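Long-range contacts in 6-phosphogluconolactonase (Shewanella baltica, PDB 3NWP), which probably hydrolyses 6-phosphogluconolactone to 6-phosphogluconate, the second step of the oxidative pentose phosphate pathway: residues 37-42 / 129-134; 111-116 / 165-170; 15-20 / 228-233. All blocks are in the same frame, centred on the assembly; numbering follows the deposited sequence.

Contact 1: 37-42 / 129-134; sequences GKASLV and PFDVVV
Asp131 and Ser40 meet where two neighbouring parallel strands, 39-43 and 132-135, come together in the core sheet of this Rossmann-like fold. Followed outward, the Asp131 side chain first brings CB to 3.4 Å from Ser40 O. CG then stands anti to the carbonyl carbon (chi1 -63°), which holds the carboxylate alongside the other strand. Asp131 OD2 accepts from Ser40 N at 2.9 Å through its anti lone pair, with an N-H...O angle of 152°. A water donates to Asp131 OD2 at 2.7 Å and also to Lys38 O. OD1 turns to cations instead, forming salt bridges with Arg36 and Arg187.

Beyond this the backbones pair as a regular parallel ladder. Ser40 O receives Val132 N, Val42 N donates to Val132 O at 2.9 Å, and Val42 O receives Val134 N. Ser40 OG lies near the plane of the Phe130 ring, at its edge, and takes a weak bond from Asp131 N; its stronger partner is Pro127 O.

Apolar side chains occupy both faces of the pair. On one, Leu41 and Val132 run side by side, with Leu41 CD1 3.8 Å from Val132 CG1. On the other, Val42 CG2 rests over the centre of the Phe130 ring, 3.6 Å from its centroid and 7° off the normal, a CH-pi contact, while Val42 CB leans on Val133 CG2.

Backbone bonds and aliphatic contacts join the strands proper, whereas at their start the Asp131 carboxylate accepts from Ser40 N, as a carbonyl does further along. Two arginines and a water share the charge of this buried group, which would be expected to keep it ionised.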
# COMPACT_ATOMS: atom_id res chain seq x y z
N GLY A 37 18.55 -4.16 11.43
CA GLY A 37 18.11 -5.31 12.16
C GLY A 37 16.69 -5.77 11.95
O GLY A 37 16.40 -6.92 12.19
N LYS A 38 15.78 -4.85 11.60
CA LYS A 38 14.39 -5.18 11.32
C LYS A 38 13.98 -4.24 10.18
O LYS A 38 14.50 -3.12 10.07
CB LYS A 38 13.49 -4.91 12.51
CG LYS A 38 13.71 -5.81 13.76
CD LYS A 38 13.26 -7.28 13.47
CE LYS A 38 13.41 -8.27 14.63
NZ LYS A 38 14.78 -8.65 14.71
N ALA A 39 13.07 -4.72 9.35
CA ALA A 39 12.59 -3.95 8.22
C ALA A 39 11.08 -3.90 8.30
O ALA A 39 10.47 -4.62 9.08
CB ALA A 39 13.03 -4.59 6.92
N SER A 40 10.48 -2.98 7.54
CA SER A 40 9.03 -2.86 7.48
C SER A 40 8.55 -2.72 6.04
O SER A 40 9.17 -2.05 5.19
CB SER A 40 8.50 -1.73 8.33
OG SER A 40 9.06 -0.51 7.96
N LEU A 41 7.47 -3.44 5.76
CA LEU A 41 6.79 -3.52 4.47
C LEU A 41 5.30 -3.20 4.63
O LEU A 41 4.63 -3.76 5.51
CB LEU A 41 6.92 -4.91 3.95
CG LEU A 41 6.17 -5.28 2.68
CD1 LEU A 41 6.67 -4.49 1.45
CD2 LEU A 41 6.20 -6.86 2.40
N VAL A 42 4.77 -2.32 3.79
CA VAL A 42 3.34 -2.03 3.72
C VAL A 42 2.90 -2.53 2.38
O VAL A 42 3.50 -2.24 1.34
CB VAL A 42 3.07 -0.54 3.82
CG1 VAL A 42 1.56 -0.24 3.59
CG2 VAL A 42 3.61 0.04 5.21
N PRO A 129 11.11 5.23 9.34
CA PRO A 129 10.29 5.13 8.13
C PRO A 129 10.10 3.73 7.59
O PRO A 129 10.97 2.87 7.73
CB PRO A 129 11.03 5.95 7.09
CG PRO A 129 12.34 6.13 7.62
CD PRO A 129 12.30 6.06 9.07
N PHE A 130 8.97 3.48 6.94
CA PHE A 130 8.73 2.22 6.31
C PHE A 130 9.78 1.99 5.24
O PHE A 130 10.07 2.89 4.44
CB PHE A 130 7.35 2.14 5.67
CG PHE A 130 6.18 2.31 6.62
CD1 PHE A 130 5.99 1.48 7.70
CD2 PHE A 130 5.23 3.24 6.34
CE1 PHE A 130 4.89 1.65 8.54
CE2 PHE A 130 4.11 3.40 7.18
CZ PHE A 130 3.96 2.58 8.26
N ASP A 131 10.33 0.78 5.15
CA ASP A 131 11.36 0.55 4.14
C ASP A 131 10.80 0.45 2.73
O ASP A 131 11.37 1.00 1.77
CB ASP A 131 12.15 -0.69 4.48
CG ASP A 131 12.90 -0.50 5.80
OD1 ASP A 131 13.74 0.44 5.87
OD2 ASP A 131 12.57 -1.18 6.80
N VAL A 132 9.67 -0.25 2.59
CA VAL A 132 9.03 -0.44 1.28
C VAL A 132 7.50 -0.33 1.44
O VAL A 132 6.93 -0.94 2.36
CB VAL A 132 9.35 -1.80 0.69
CG1 VAL A 132 8.60 -1.99 -0.65
CG2 VAL A 132 10.85 -1.97 0.44
N VAL A 133 6.88 0.49 0.62
CA VAL A 133 5.41 0.60 0.54
C VAL A 133 4.99 0.24 -0.85
O VAL A 133 5.49 0.80 -1.83
CB VAL A 133 4.98 2.03 0.84
CG1 VAL A 133 3.45 2.23 0.64
CG2 VAL A 133 5.37 2.42 2.27
N VAL A 134 4.03 -0.67 -0.98
CA VAL A 134 3.49 -1.12 -2.27
C VAL A 134 2.04 -0.65 -2.33
O VAL A 134 1.22 -1.02 -1.50
CB VAL A 134 3.56 -2.62 -2.45
CG1 VAL A 134 3.16 -2.97 -3.93
CG2 VAL A 134 4.98 -3.15 -2.12
O HOH W 1 14.19 -0.63 8.87

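Contact 2: 111-116 / 165-170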
# COMPACT_ATOMS: atom_id res chain seq x y z
N THR A 111 -16.84 -0.21 14.42
CA THR A 111 -16.59 0.68 13.27
C THR A 111 -15.14 1.10 13.19
O THR A 111 -14.43 1.10 14.18
CB THR A 111 -17.41 1.97 13.34
OG1 THR A 111 -17.02 2.72 14.50
CG2 THR A 111 -18.94 1.63 13.41
N ALA A 112 -14.71 1.52 12.00
CA ALA A 112 -13.35 1.99 11.81
C ALA A 112 -13.07 3.20 12.67
O ALA A 112 -11.98 3.37 13.18
CB ALA A 112 -13.11 2.29 10.30
N GLU A 113 -14.06 4.09 12.84
CA GLU A 113 -13.86 5.27 13.67
C GLU A 113 -13.50 4.83 15.07
O GLU A 113 -12.58 5.40 15.68
CB GLU A 113 -15.13 6.12 13.73
CG GLU A 113 -15.42 6.95 12.49
CD GLU A 113 -16.06 6.17 11.34
OE1 GLU A 113 -16.36 4.96 11.45
OE2 GLU A 113 -16.30 6.86 10.32
N ALA A 114 -14.26 3.89 15.62
CA ALA A 114 -13.99 3.45 16.99
C ALA A 114 -12.71 2.66 17.12
O ALA A 114 -12.08 2.70 18.16
CB ALA A 114 -15.16 2.63 17.54
N GLY A 115 -12.31 1.94 16.06
CA GLY A 115 -11.10 1.12 16.10
C GLY A 115 -9.78 1.78 15.68
O GLY A 115 -8.69 1.23 15.88
N ALA A 116 -9.87 3.00 15.15
CA ALA A 116 -8.69 3.63 14.55
C ALA A 116 -7.56 3.87 15.53
O ALA A 116 -6.39 3.69 15.19
CB ALA A 116 -9.07 4.91 13.83
N ALA A 165 -10.04 6.61 9.93
CA ALA A 165 -11.17 6.02 9.24
C ALA A 165 -11.55 6.84 8.05
O ALA A 165 -11.48 8.07 8.05
CB ALA A 165 -12.42 5.89 10.21
N THR A 166 -12.04 6.18 7.01
CA THR A 166 -12.66 6.88 5.89
C THR A 166 -13.90 6.12 5.41
O THR A 166 -14.00 4.89 5.60
CB THR A 166 -11.70 7.11 4.66
OG1 THR A 166 -11.48 5.86 4.00
CG2 THR A 166 -10.37 7.76 5.11
N ASN A 167 -14.82 6.84 4.79
CA ASN A 167 -16.11 6.26 4.36
C ASN A 167 -16.41 6.67 2.94
O ASN A 167 -17.10 7.66 2.65
CB ASN A 167 -17.18 6.79 5.33
CG ASN A 167 -17.04 6.19 6.70
OD1 ASN A 167 -17.32 5.02 6.90
ND2 ASN A 167 -16.48 6.98 7.65
N PRO A 168 -15.85 5.95 1.97
CA PRO A 168 -16.19 6.26 0.61
C PRO A 168 -17.69 6.15 0.34
O PRO A 168 -18.37 5.28 0.92
CB PRO A 168 -15.43 5.20 -0.20
CG PRO A 168 -15.11 4.13 0.74
CD PRO A 168 -15.00 4.77 2.07
N THR A 169 -18.16 7.04 -0.51
CA THR A 169 -19.53 6.97 -0.98
C THR A 169 -19.71 6.30 -2.32
O THR A 169 -20.86 6.06 -2.72
CB THR A 169 -20.16 8.37 -1.02
OG1 THR A 169 -19.45 9.17 -1.96
CG2 THR A 169 -20.12 9.02 0.39
N THR A 170 -18.61 5.98 -2.99
CA THR A 170 -18.62 5.34 -4.33
C THR A 170 -18.01 3.93 -4.31
O THR A 170 -17.84 3.33 -5.38
CB THR A 170 -17.93 6.17 -5.39
OG1 THR A 170 -16.54 6.26 -5.12
CG2 THR A 170 -18.58 7.58 -5.49
O HOH W 2 -17.41 3.79 9.37
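Ala112 and Glu113, in the first turn of helix 112-122, lean on Ala165 and Asn167 where the outer strand 163-166 runs out into a loop. The site is a helix N-terminus packed against a strand end near the surface of the alpha/beta fold, and the turn carries a true N-cap: Thr111 OG1 accepts from Ala114 N at 3.2 Å.

The apolar part is small and made largely of methyl groups. Ala165 CB points at the helix and meets Ala112 CB at 3.7 Å, and it also lies 3.6 Å from Glu113 N. The aliphatic stem of Glu113 passes over the same methyl, its CG 3.9 Å from Ala165 CB. Ala116, one turn on, reaches the strand more distantly through CB. Ala112 also touches Trp75 of a loop.

The polar part joins two flat groups arriving from opposite directions. A bend at chi2 (80°) folds the Glu113 chain back so that OE2 is brought to Asn167. Asn167 ND2 donates to Glu113 OE2 at 2.7 Å, meeting the oxygen on its syn side, 18° out of the carboxylate plane. Carboxylate and amide are nearly coplanar, 7° apart, and Glu113 OE2 lies nearly in the plane of the Asn167 amide. The backbone of Asn167 is held separately, its N donating to Glu152 OE1. Near the start of the helix, the negative charge of Glu113 probably also profits from the N-terminal end of the helix dipole.

One water completes the polar link, closing a ring with the direct bond. It donates to the two oxygens which that bond leaves aside, lying 2.6 Å from Glu113 OE1 and 2.8 Å from Asn167 OD1.

Contact 3: 15-20 / 228-233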
# COMPACT_ATOMS: atom_id res chain seq x y z
N SER A 15 3.58 -11.23 -15.47
CA SER A 15 4.56 -12.11 -14.82
C SER A 15 5.98 -11.55 -14.84
O SER A 15 6.75 -11.71 -13.91
CB SER A 15 4.53 -13.54 -15.42
OG SER A 15 3.20 -14.02 -15.48
N ALA A 16 6.35 -10.88 -15.93
CA ALA A 16 7.66 -10.24 -15.97
C ALA A 16 7.76 -9.08 -14.95
O ALA A 16 8.81 -8.90 -14.28
CB ALA A 16 7.98 -9.73 -17.43
N LEU A 17 6.69 -8.32 -14.89
CA LEU A 17 6.55 -7.22 -13.89
C LEU A 17 6.75 -7.79 -12.50
O LEU A 17 7.62 -7.32 -11.74
CB LEU A 17 5.19 -6.56 -14.05
CG LEU A 17 4.84 -5.33 -13.18
CD1 LEU A 17 3.53 -4.73 -13.65
CD2 LEU A 17 4.73 -5.66 -11.69
N GLU A 18 5.98 -8.79 -12.17
CA GLU A 18 6.03 -9.40 -10.83
C GLU A 18 7.37 -9.96 -10.47
O GLU A 18 7.84 -9.83 -9.32
CB GLU A 18 4.98 -10.52 -10.75
CG GLU A 18 3.66 -9.98 -10.76
CD GLU A 18 2.60 -10.95 -11.39
OE1 GLU A 18 2.82 -12.13 -11.82
OE2 GLU A 18 1.48 -10.43 -11.41
N GLN A 19 7.98 -10.66 -11.42
CA GLN A 19 9.25 -11.26 -11.14
C GLN A 19 10.21 -10.16 -10.74
O GLN A 19 10.88 -10.28 -9.71
CB GLN A 19 9.77 -12.06 -12.32
CG GLN A 19 8.99 -13.35 -12.49
CD GLN A 19 9.38 -14.12 -13.74
OE1 GLN A 19 10.55 -14.38 -13.97
NE2 GLN A 19 8.38 -14.48 -14.55
N GLN A 20 10.25 -9.08 -11.51
CA GLN A 20 11.21 -8.01 -11.23
C GLN A 20 10.86 -7.30 -9.92
O GLN A 20 11.75 -7.05 -9.10
CB GLN A 20 11.24 -6.97 -12.36
CG GLN A 20 12.27 -5.82 -12.18
CD GLN A 20 13.76 -6.23 -12.34
OE1 GLN A 20 14.08 -7.38 -12.61
NE2 GLN A 20 14.64 -5.28 -12.15
N ASP A 228 8.42 4.42 -7.75
CA ASP A 228 8.67 3.74 -9.01
C ASP A 228 7.32 3.11 -9.46
O ASP A 228 6.70 2.31 -8.71
CB ASP A 228 9.67 2.62 -8.89
CG ASP A 228 11.11 3.11 -8.65
OD1 ASP A 228 11.35 4.11 -7.95
OD2 ASP A 228 12.01 2.42 -9.15
N VAL A 229 6.85 3.45 -10.65
CA VAL A 229 5.60 2.89 -11.18
C VAL A 229 5.90 1.71 -12.08
O VAL A 229 6.75 1.78 -12.99
CB VAL A 229 4.86 3.96 -12.00
CG1 VAL A 229 3.55 3.38 -12.61
CG2 VAL A 229 4.61 5.23 -11.12
N PHE A 230 5.35 0.55 -11.73
CA PHE A 230 5.51 -0.71 -12.49
C PHE A 230 4.23 -1.02 -13.23
O PHE A 230 3.13 -1.07 -12.59
CB PHE A 230 5.81 -1.86 -11.54
CG PHE A 230 7.25 -1.99 -11.12
CD1 PHE A 230 7.94 -0.96 -10.46
CD2 PHE A 230 7.94 -3.15 -11.37
CE1 PHE A 230 9.26 -1.11 -10.14
CE2 PHE A 230 9.27 -3.30 -11.04
CZ PHE A 230 9.94 -2.31 -10.41
N TRP A 231 4.30 -1.23 -14.53
CA TRP A 231 3.10 -1.44 -15.32
C TRP A 231 3.30 -2.49 -16.39
O TRP A 231 4.37 -2.60 -16.97
CB TRP A 231 2.63 -0.11 -15.99
CG TRP A 231 1.41 -0.26 -16.90
CD1 TRP A 231 0.10 -0.23 -16.54
CD2 TRP A 231 1.44 -0.46 -18.31
NE1 TRP A 231 -0.70 -0.45 -17.63
CE2 TRP A 231 0.10 -0.59 -18.73
CE3 TRP A 231 2.47 -0.59 -19.25
CZ2 TRP A 231 -0.25 -0.79 -20.07
CZ3 TRP A 231 2.13 -0.81 -20.57
CH2 TRP A 231 0.76 -0.89 -20.97
N SER A 232 2.23 -3.24 -16.69
CA SER A 232 2.11 -4.10 -17.90
C SER A 232 0.70 -4.02 -18.40
O SER A 232 -0.23 -3.83 -17.59
CB SER A 232 2.44 -5.55 -17.55
OG SER A 232 2.44 -6.32 -18.75
N ALA A 233 0.50 -4.19 -19.71
CA ALA A 233 -0.84 -4.30 -20.26
C ALA A 233 -1.51 -5.58 -19.77
O ALA A 233 -0.82 -6.56 -19.41
CB ALA A 233 -0.79 -4.30 -21.79
OXT ALA A 233 -2.75 -5.62 -19.74
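Leu17 of helix 14-36 packs onto Phe230, Trp231 and Ser232 of strand 227-232, a helix-on-sheet contact of an alpha/beta fold. The short segments run roughly antiparallel, at 152°, with their axes 8.2 Å apart at closest approach. The strand lies between strands 8-11 and 189-194, both parallel to it.

The tight part belongs to Leu17. With CG anti to the backbone N (chi1 -176°), its branched end is carried down to the sheet and divides over the strand. Leu17 CD1 settles on the main chain, 3.5 Å from Trp231 C, and also reaches Ser232 CB. Leu17 CD2 turns back to Phe230, the preceding residue on this face, meeting its CB at 4.0 Å. The Leu17 and Phe230 side chains slant across each other, and Phe11 and His192 from the flanking strands close in on the leucine. Replacing Leu17 with alanine would probably open a gap above the backbone at Trp231 and leave Phe230 CB without its aliphatic neighbour.

The looser part lies one turn along the helix. Gln20, partly exposed, sends CG to the edge of the Phe230 ring, 4.1 Å from CE2, but two conformers were deposited for this residue, which makes the contact tentative. Ser15 and Gln19 belong to the exposed side of the helix.

Alternation along the strand separates the faces: Phe230 and Ser232 point their CB atoms toward the helix, Trp231 the other way. Trp231 NE1 bonds Gly195 O, and Ser232 OG forms a hydrogen bond with Phe11 O. Close to the chain's end, the methyl Leu17 CD1 also comes within 3.6 Å of Ser232 N.

In the fold
All three contacts reach one mixed sheet. Contact 3 joins a segment near the N-terminus to the C-terminal strand, so contacts 1 and 2, whose segments alternate along the chain, lie inside the loop it closes. Helix 14-36 links contacts 3 and 1, packing on strand 227-232 and leading into strand 39-43; their centres are about 20 Å apart. Helix 112-122 starts at contact 2 and precedes strand 132-135 of contact 1; the centres of contacts 1 and 2 are about 25 Å apart. The centres of contacts 2 and 3 are about 31 Å apart, on opposite sides of the chain's centre. Contact 1 lies in the buried parallel part of the sheet, contact 2 at the surface.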